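Local coordinates for protein bifunctional pinoresinol-lariciresinol reductase 1 (Thuja plicata, PDB 1QYD) that reduces pinoresinol to lariciresinol and lariciresinol on to secoisolariciresinol, using NADPH as hydride donor in lignan biosynthesis, at residues Gly11-Ile16 / Gln47-Phe52; Arg19-Ser24 / Thr31-Arg36. All coordinates share one frame; numbering follows the deposited sequence.

Interaction 1 (Gly11-Ile16 / Gln47-Phe52); sequences GGTGYI and QMLLYF
F52 brings the edge of its ring up to the backbone carbonyl of G12. CE1 of F52 lies 3.0 Å from G12 O, and CZ of F52 is 3.3 Å from the same oxygen. The oxygen sits near the ring plane, so it meets the C-H rim and not the pi face. The 3.0 Å approach is short for carbon and oxygen, so its exact value is doubtful. M48, one turn earlier on the helix, covers one face of the ring, with its CG 3.7 Å above the plane and offset toward the rim.

The second touch is apolar. The methyl CG2 of T13 lies 3.8 Å from CG of L49 and just as close to L49 CD2. The two side chains cross at a slant. With chi1 at 50°, T13 has CG2 anti to its carbonyl carbon, and this methyl meets L49.

Residues G11 to G14 form a type I turn, closed by the bond from G14 N to G11 O (2.9 Å). G11 has a positive phi of 95°, where a CB would jam against the preceding carbonyl. A CB on G14 would be crowded by G11 O. G12, G14 and G17 fit the GxGxxG pattern of a Rossmann fold, and the loop is inferred to bind NADP(+).

The contact is mostly buried. The glycine-rich loop runs from strand 7-10 into helix 17-26, and helix 43-53 lies against it. F52 also reaches K18 of helix 17-26, so its ring packs where that helix, the loop and helix 43-53 come together.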
ATOM      1  N   GLY A  11       3.182 -15.063  11.713  1.00  8.90           N
ATOM      2  CA  GLY A  11       3.879 -15.021  10.432  1.00  8.60           C
ATOM      3  C   GLY A  11       4.590 -16.346  10.057  1.00 10.90           C
ATOM      4  O   GLY A  11       4.900 -16.616   8.894  1.00 12.47           O
ATOM      5  N   GLY A  12       4.792 -17.224  11.043  1.00  9.10           N
ATOM      6  CA  GLY A  12       5.482 -18.527  11.012  1.00  3.64           C
ATOM      7  C   GLY A  12       5.058 -19.627  10.052  1.00  7.51           C
ATOM      8  O   GLY A  12       5.608 -20.735  10.155  1.00  5.71           O
ATOM      9  N   THR A  13       4.091 -19.424   9.149  1.00  8.90           N
ATOM     10  CA  THR A  13       3.993 -20.423   8.087  1.00 11.97           C
ATOM     11  C   THR A  13       4.829 -19.902   6.925  1.00 17.40           C
ATOM     12  O   THR A  13       5.158 -20.668   6.031  1.00 28.60           O
ATOM     13  CB  THR A  13       2.527 -20.676   7.606  1.00  9.56           C
ATOM     14  OG1 THR A  13       1.900 -19.429   7.321  1.00 15.32           O
ATOM     15  CG2 THR A  13       1.749 -21.461   8.648  1.00  2.00           C
ATOM     16  N   GLY A  14       5.279 -18.635   6.916  1.00 16.79           N
ATOM     17  CA  GLY A  14       6.035 -18.033   5.827  1.00 14.93           C
ATOM     18  C   GLY A  14       7.438 -18.591   5.671  1.00 16.13           C
ATOM     19  O   GLY A  14       7.838 -19.535   6.353  1.00 14.86           O
ATOM     20  N   TYR A  15       8.210 -17.961   4.766  1.00 18.93           N
ATOM     21  CA  TYR A  15       9.542 -18.427   4.359  1.00 13.01           C
ATOM     22  C   TYR A  15      10.575 -18.332   5.441  1.00 10.44           C
ATOM     23  O   TYR A  15      11.023 -19.417   5.807  1.00  9.18           O
ATOM     24  CB  TYR A  15      10.067 -17.671   3.126  1.00 12.48           C
ATOM     25  CG  TYR A  15       9.154 -16.561   2.567  1.00 30.99           C
ATOM     26  CD1 TYR A  15       9.083 -15.259   3.131  1.00 30.31           C
ATOM     27  CD2 TYR A  15       8.446 -16.834   1.385  1.00 38.47           C
ATOM     28  CE1 TYR A  15       8.336 -14.255   2.498  1.00 27.56           C
ATOM     29  CE2 TYR A  15       7.698 -15.835   0.755  1.00 35.75           C
ATOM     30  CZ  TYR A  15       7.654 -14.560   1.307  1.00 36.05           C
ATOM     31  OH  TYR A  15       6.966 -13.605   0.583  1.00 39.47           O
ATOM     32  N   ILE A  16      10.992 -17.165   5.998  1.00 12.05           N
ATOM     33  CA  ILE A  16      11.941 -17.189   7.121  1.00  5.91           C
ATOM     34  C   ILE A  16      11.281 -17.634   8.444  1.00  8.26           C
ATOM     35  O   ILE A  16      11.938 -18.253   9.288  1.00  6.95           O
ATOM     36  CB  ILE A  16      12.594 -15.789   7.243  1.00  4.82           C
ATOM     37  CG1 ILE A  16      13.738 -15.800   8.268  1.00  9.40           C
ATOM     38  CG2 ILE A  16      11.564 -14.767   7.687  1.00 10.88           C
ATOM     39  CD1 ILE A  16      14.956 -16.698   7.925  1.00  5.90           C
ATOM     40  N   GLN A  47      -0.569 -28.301   6.877  1.00 13.03           N
ATOM     41  CA  GLN A  47       0.222 -29.507   7.158  1.00  7.88           C
ATOM     42  C   GLN A  47       1.558 -29.233   7.776  1.00  2.00           C
ATOM     43  O   GLN A  47       2.175 -30.128   8.342  1.00  2.00           O
ATOM     44  CB  GLN A  47       0.434 -30.328   5.871  1.00 14.95           C
ATOM     45  CG  GLN A  47      -0.774 -31.157   5.391  1.00 24.52           C
ATOM     46  CD  GLN A  47      -0.748 -31.663   3.948  1.00 30.17           C
ATOM     47  OE1 GLN A  47      -1.336 -32.699   3.621  1.00 33.30           O
ATOM     48  NE2 GLN A  47      -0.110 -30.933   3.026  1.00 36.76           N
ATOM     49  N   MET A  48       1.952 -27.966   7.636  1.00  3.89           N
ATOM     50  CA  MET A  48       3.180 -27.430   8.188  1.00  4.15           C
ATOM     51  C   MET A  48       2.817 -27.083   9.595  1.00  7.20           C
ATOM     52  O   MET A  48       3.560 -27.423  10.499  1.00 14.85           O
ATOM     53  CB  MET A  48       3.595 -26.189   7.450  1.00 11.29           C
ATOM     54  CG  MET A  48       4.970 -25.633   7.801  1.00 15.91           C
ATOM     55  SD  MET A  48       6.303 -26.869   7.878  1.00 31.01           S
ATOM     56  CE  MET A  48       7.142 -26.666   6.320  1.00 25.35           C
ATOM     57  N   LEU A  49       1.704 -26.399   9.842  1.00  8.01           N
ATOM     58  CA  LEU A  49       1.242 -26.189  11.210  1.00  5.93           C
ATOM     59  C   LEU A  49       1.113 -27.516  11.953  1.00  7.11           C
ATOM     60  O   LEU A  49       1.681 -27.682  13.034  1.00  3.23           O
ATOM     61  CB  LEU A  49      -0.079 -25.498  11.158  1.00  7.10           C
ATOM     62  CG  LEU A  49      -0.023 -24.087  10.690  1.00  2.00           C
ATOM     63  CD1 LEU A  49      -1.388 -23.650  10.274  1.00  2.58           C
ATOM     64  CD2 LEU A  49       0.530 -23.230  11.776  1.00  2.00           C
ATOM     65  N   LEU A  50       0.434 -28.501  11.350  1.00  5.86           N
ATOM     66  CA  LEU A  50       0.413 -29.851  11.913  1.00  8.71           C
ATOM     67  C   LEU A  50       1.787 -30.462  12.160  1.00  8.57           C
ATOM     68  O   LEU A  50       2.046 -31.142  13.159  1.00  3.02           O
ATOM     69  CB  LEU A  50      -0.381 -30.737  10.979  1.00  9.81           C
ATOM     70  CG  LEU A  50      -1.862 -30.993  11.230  1.00  5.93           C
ATOM     71  CD1 LEU A  50      -2.628 -29.814  11.850  1.00  4.28           C
ATOM     72  CD2 LEU A  50      -2.375 -31.414   9.882  1.00  2.00           C
ATOM     73  N   TYR A  51       2.680 -30.168  11.203  1.00 16.52           N
ATOM     74  CA  TYR A  51       4.075 -30.564  11.318  1.00 16.51           C
ATOM     75  C   TYR A  51       4.695 -29.833  12.492  1.00 12.24           C
ATOM     76  O   TYR A  51       5.319 -30.487  13.313  1.00 15.50           O
ATOM     77  CB  TYR A  51       4.919 -30.235  10.054  1.00 16.28           C
ATOM     78  CG  TYR A  51       6.344 -30.692  10.308  1.00 16.03           C
ATOM     79  CD1 TYR A  51       6.589 -32.017  10.732  1.00 14.46           C
ATOM     80  CD2 TYR A  51       7.379 -29.754  10.265  1.00 17.66           C
ATOM     81  CE1 TYR A  51       7.866 -32.401  11.147  1.00 19.32           C
ATOM     82  CE2 TYR A  51       8.663 -30.136  10.675  1.00 24.12           C
ATOM     83  CZ  TYR A  51       8.898 -31.451  11.122  1.00 27.18           C
ATOM     84  OH  TYR A  51      10.152 -31.795  11.604  1.00 33.21           O
ATOM     85  N   PHE A  52       4.535 -28.513  12.586  1.00 12.30           N
ATOM     86  CA  PHE A  52       5.004 -27.735  13.711  1.00 12.74           C
ATOM     87  C   PHE A  52       4.436 -28.327  14.993  1.00 16.67           C
ATOM     88  O   PHE A  52       5.189 -28.610  15.917  1.00 24.85           O
ATOM     89  CB  PHE A  52       4.551 -26.300  13.562  1.00  7.30           C
ATOM     90  CG  PHE A  52       5.267 -25.475  12.516  1.00  2.00           C
ATOM     91  CD1 PHE A  52       4.573 -24.450  11.893  1.00  3.68           C
ATOM     92  CD2 PHE A  52       6.622 -25.671  12.233  1.00  7.40           C
ATOM     93  CE1 PHE A  52       5.223 -23.606  11.001  1.00  4.25           C
ATOM     94  CE2 PHE A  52       7.285 -24.827  11.332  1.00  2.00           C
ATOM     95  CZ  PHE A  52       6.578 -23.791  10.724  1.00  2.98           C
TER

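Interaction 2 (Arg19-Ser24 / Thr31-Arg36); sequences RIVNAS and TYVLFR
Helix segment R19-S24 lies over the strand segment T31-R36, and the two segments run obliquely antiparallel. The backbones come nearest at S24 and T31, whose CA atoms are 6.3 Å apart. They are farther apart at V21 and V33. No hydrogen bond joins the segments.

V21 and V33 make the apolar part. CG2 of V33 faces both methyls of V21, at 3.9 Å from V21 CG2 and 4.1 Å from V21 CG1. The two side chains cross at about a right angle. With chi1 at 170°, V33 holds CG2 beside its own backbone N, and this branch does the touching.

This is the second half of the beta-alpha-beta unit made by strand 7-10, helix 17-26 and strand 31-34, at the start of the Rossmann-type domain. Strand 31-34 lies between strands 7-10 and 58-60 in the parallel sheet.

At the other end T31 points toward S24. T31 OG1 comes up against S24 CB at a doubtfully short 2.9 Å, and T31 CG2 lies 3.9 Å from the same carbon. The two hydroxyls are near, S24 OG to T31 OG1 3.4 Å, but the angle is poor for a bond. T31 OG1 instead bonds to H29 O, just before the strand. With an alanine here, H29 O would probably lose its hydroxyl partner and a gap would open beside S24 CB.

I205 of helix 197-207 also touches S24, while L49 of helix 43-53 touches V33.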
ATOM      1  N   ARG A  19      11.856 -21.026   9.710  1.00  3.66           N
ATOM      2  CA  ARG A  19      13.225 -21.153  10.169  1.00  3.89           C
ATOM      3  C   ARG A  19      13.397 -20.731  11.601  1.00  9.41           C
ATOM      4  O   ARG A  19      14.138 -21.366  12.350  1.00 17.44           O
ATOM      5  CB  ARG A  19      14.122 -20.314   9.337  1.00  4.69           C
ATOM      6  CG  ARG A  19      14.491 -21.118   8.113  1.00 12.56           C
ATOM      7  CD  ARG A  19      13.499 -21.181   6.973  1.00  8.32           C
ATOM      8  NE  ARG A  19      14.141 -22.033   6.005  1.00 10.95           N
ATOM      9  CZ  ARG A  19      13.772 -22.131   4.728  1.00 12.19           C
ATOM     10  NH1 ARG A  19      14.472 -22.958   3.952  1.00 24.20           N
ATOM     11  NH2 ARG A  19      12.737 -21.465   4.210  1.00  4.80           N
ATOM     12  N   ILE A  20      12.705 -19.623  11.919  1.00 13.73           N
ATOM     13  CA  ILE A  20      12.560 -19.066  13.256  1.00 12.81           C
ATOM     14  C   ILE A  20      11.808 -20.122  14.065  1.00 16.48           C
ATOM     15  O   ILE A  20      12.372 -20.610  15.039  1.00 18.30           O
ATOM     16  CB  ILE A  20      11.772 -17.743  13.156  1.00  9.68           C
ATOM     17  CG1 ILE A  20      12.531 -16.731  12.342  1.00  2.00           C
ATOM     18  CG2 ILE A  20      11.580 -17.151  14.538  1.00 15.63           C
ATOM     19  CD1 ILE A  20      11.662 -15.592  11.853  1.00  2.00           C
ATOM     20  N   VAL A  21      10.593 -20.551  13.664  1.00 18.73           N
ATOM     21  CA  VAL A  21       9.830 -21.624  14.313  1.00 18.90           C
ATOM     22  C   VAL A  21      10.634 -22.889  14.615  1.00 17.51           C
ATOM     23  O   VAL A  21      10.664 -23.266  15.784  1.00 21.51           O
ATOM     24  CB  VAL A  21       8.588 -22.039  13.455  1.00 19.19           C
ATOM     25  CG1 VAL A  21       7.809 -23.128  14.172  1.00 17.49           C
ATOM     26  CG2 VAL A  21       7.610 -20.908  13.297  1.00 16.93           C
ATOM     27  N   ASN A  22      11.307 -23.581  13.686  1.00 18.50           N
ATOM     28  CA  ASN A  22      12.017 -24.774  14.119  1.00 24.90           C
ATOM     29  C   ASN A  22      13.214 -24.437  14.995  1.00 21.03           C
ATOM     30  O   ASN A  22      13.651 -25.266  15.784  1.00 17.97           O
ATOM     31  CB  ASN A  22      12.503 -25.619  12.935  1.00 35.04           C
ATOM     32  CG  ASN A  22      12.504 -27.119  13.321  1.00 45.33           C
ATOM     33  OD1 ASN A  22      13.175 -27.588  14.257  1.00 47.34           O
ATOM     34  ND2 ASN A  22      11.715 -27.927  12.609  1.00 47.78           N
ATOM     35  N   ALA A  23      13.736 -23.217  14.925  1.00 17.33           N
ATOM     36  CA  ALA A  23      14.827 -22.809  15.799  1.00 16.97           C
ATOM     37  C   ALA A  23      14.374 -22.790  17.254  1.00 20.20           C
ATOM     38  O   ALA A  23      15.052 -23.355  18.107  1.00 23.95           O
ATOM     39  CB  ALA A  23      15.310 -21.413  15.426  1.00 16.41           C
ATOM     40  N   SER A  24      13.212 -22.171  17.527  1.00 16.34           N
ATOM     41  CA  SER A  24      12.562 -22.132  18.821  1.00  7.72           C
ATOM     42  C   SER A  24      12.488 -23.494  19.475  1.00 13.51           C
ATOM     43  O   SER A  24      13.055 -23.775  20.533  1.00 15.86           O
ATOM     44  CB  SER A  24      11.179 -21.620  18.644  1.00 12.06           C
ATOM     45  OG  SER A  24      11.020 -20.224  18.701  1.00 20.31           O
ATOM     46  N   THR A  31       7.169 -23.231  22.147  1.00 26.56           N
ATOM     47  CA  THR A  31       6.715 -22.445  21.025  1.00 20.16           C
ATOM     48  C   THR A  31       5.275 -22.657  20.672  1.00 14.74           C
ATOM     49  O   THR A  31       4.757 -23.763  20.652  1.00 16.96           O
ATOM     50  CB  THR A  31       7.625 -22.748  19.850  1.00 20.21           C
ATOM     51  OG1 THR A  31       8.894 -22.329  20.303  1.00 21.13           O
ATOM     52  CG2 THR A  31       7.338 -21.995  18.583  1.00 20.26           C
ATOM     53  N   TYR A  32       4.709 -21.478  20.470  1.00 11.14           N
ATOM     54  CA  TYR A  32       3.345 -21.198  20.116  1.00  9.57           C
ATOM     55  C   TYR A  32       3.388 -20.542  18.749  1.00  7.92           C
ATOM     56  O   TYR A  32       4.194 -19.644  18.518  1.00  7.84           O
ATOM     57  CB  TYR A  32       2.699 -20.187  21.044  1.00 12.59           C
ATOM     58  CG  TYR A  32       2.474 -20.506  22.510  1.00 19.49           C
ATOM     59  CD1 TYR A  32       3.510 -20.837  23.394  1.00 23.98           C
ATOM     60  CD2 TYR A  32       1.174 -20.390  22.982  1.00 19.43           C
ATOM     61  CE1 TYR A  32       3.236 -21.038  24.759  1.00 30.78           C
ATOM     62  CE2 TYR A  32       0.881 -20.586  24.328  1.00 30.33           C
ATOM     63  CZ  TYR A  32       1.909 -20.908  25.227  1.00 35.59           C
ATOM     64  OH  TYR A  32       1.577 -21.063  26.577  1.00 22.66           O
ATOM     65  N   VAL A  33       2.471 -20.918  17.857  1.00  8.24           N
ATOM     66  CA  VAL A  33       2.405 -20.315  16.544  1.00 11.63           C
ATOM     67  C   VAL A  33       1.014 -19.825  16.261  1.00 12.22           C
ATOM     68  O   VAL A  33       0.084 -20.578  15.946  1.00 13.04           O
ATOM     69  CB  VAL A  33       2.818 -21.302  15.366  1.00  8.71           C
ATOM     70  CG1 VAL A  33       2.537 -20.767  13.977  1.00  2.00           C
ATOM     71  CG2 VAL A  33       4.321 -21.398  15.346  1.00  8.95           C
ATOM     72  N   LEU A  34       0.932 -18.499  16.273  1.00 15.61           N
ATOM     73  CA  LEU A  34      -0.310 -17.880  15.877  1.00 17.46           C
ATOM     74  C   LEU A  34      -0.398 -17.952  14.375  1.00 19.90           C
ATOM     75  O   LEU A  34       0.536 -17.636  13.625  1.00 22.30           O
ATOM     76  CB  LEU A  34      -0.371 -16.425  16.293  1.00 16.40           C
ATOM     77  CG  LEU A  34      -1.739 -15.745  16.329  1.00 15.33           C
ATOM     78  CD1 LEU A  34      -1.669 -14.811  17.506  1.00 15.80           C
ATOM     79  CD2 LEU A  34      -2.111 -15.022  15.040  1.00  4.78           C
ATOM     80  N   PHE A  35      -1.564 -18.487  14.027  1.00 20.95           N
ATOM     81  CA  PHE A  35      -1.966 -18.487  12.651  1.00 23.62           C
ATOM     82  C   PHE A  35      -3.381 -17.996  12.483  1.00 25.05           C
ATOM     83  O   PHE A  35      -4.314 -18.261  13.238  1.00 26.71           O
ATOM     84  CB  PHE A  35      -1.833 -19.873  12.059  1.00 26.65           C
ATOM     85  CG  PHE A  35      -2.838 -20.918  12.488  1.00 24.60           C
ATOM     86  CD1 PHE A  35      -3.983 -21.137  11.706  1.00 26.60           C
ATOM     87  CD2 PHE A  35      -2.590 -21.695  13.612  1.00 28.49           C
ATOM     88  CE1 PHE A  35      -4.884 -22.142  12.044  1.00 22.95           C
ATOM     89  CE2 PHE A  35      -3.502 -22.702  13.938  1.00 34.07           C
ATOM     90  CZ  PHE A  35      -4.642 -22.925  13.160  1.00 29.91           C
ATOM     91  N   ARG A  36      -3.449 -17.315  11.360  1.00 25.43           N
ATOM     92  CA  ARG A  36      -4.579 -16.614  10.801  1.00 31.67           C
ATOM     93  C   ARG A  36      -5.766 -17.540  10.498  1.00 34.90           C
ATOM     94  O   ARG A  36      -5.790 -18.691  10.920  1.00 36.41           O
ATOM     95  CB  ARG A  36      -4.083 -15.906   9.521  1.00 41.33           C
ATOM     96  CG  ARG A  36      -2.584 -15.491   9.298  1.00 51.50           C
ATOM     97  CD  ARG A  36      -1.518 -16.628   9.183  1.00 53.78           C
ATOM     98  NE  ARG A  36      -0.273 -16.267   8.501  1.00 52.70           N
ATOM     99  CZ  ARG A  36       0.925 -16.833   8.750  1.00 50.29           C
ATOM    100  NH1 ARG A  36       1.089 -17.784   9.674  1.00 46.27           N
ATOM    101  NH2 ARG A  36       1.980 -16.487   8.002  1.00 50.71           N
TER

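The centres of the two interactions lie 7 Å apart, and along the chain interaction 2 is nested within the loop closed by interaction 1. They meet in an apolar touch, where F52 CE2 of interaction 1 comes to 3.4 Å from V21 CG1 of interaction 2. The loop carbonyl lies against the other valine methyl, with G12 O 3.7 Å from V21 CG2. A polar link runs beside it. R36 follows strand 31-34 and reaches back to the loop, with a weak hydrogen bond from R36 NH2 to G11 O at 3.1 Å. G11 to I16 and R36 are all inferred to bind NADP(+), as is K45 near T13.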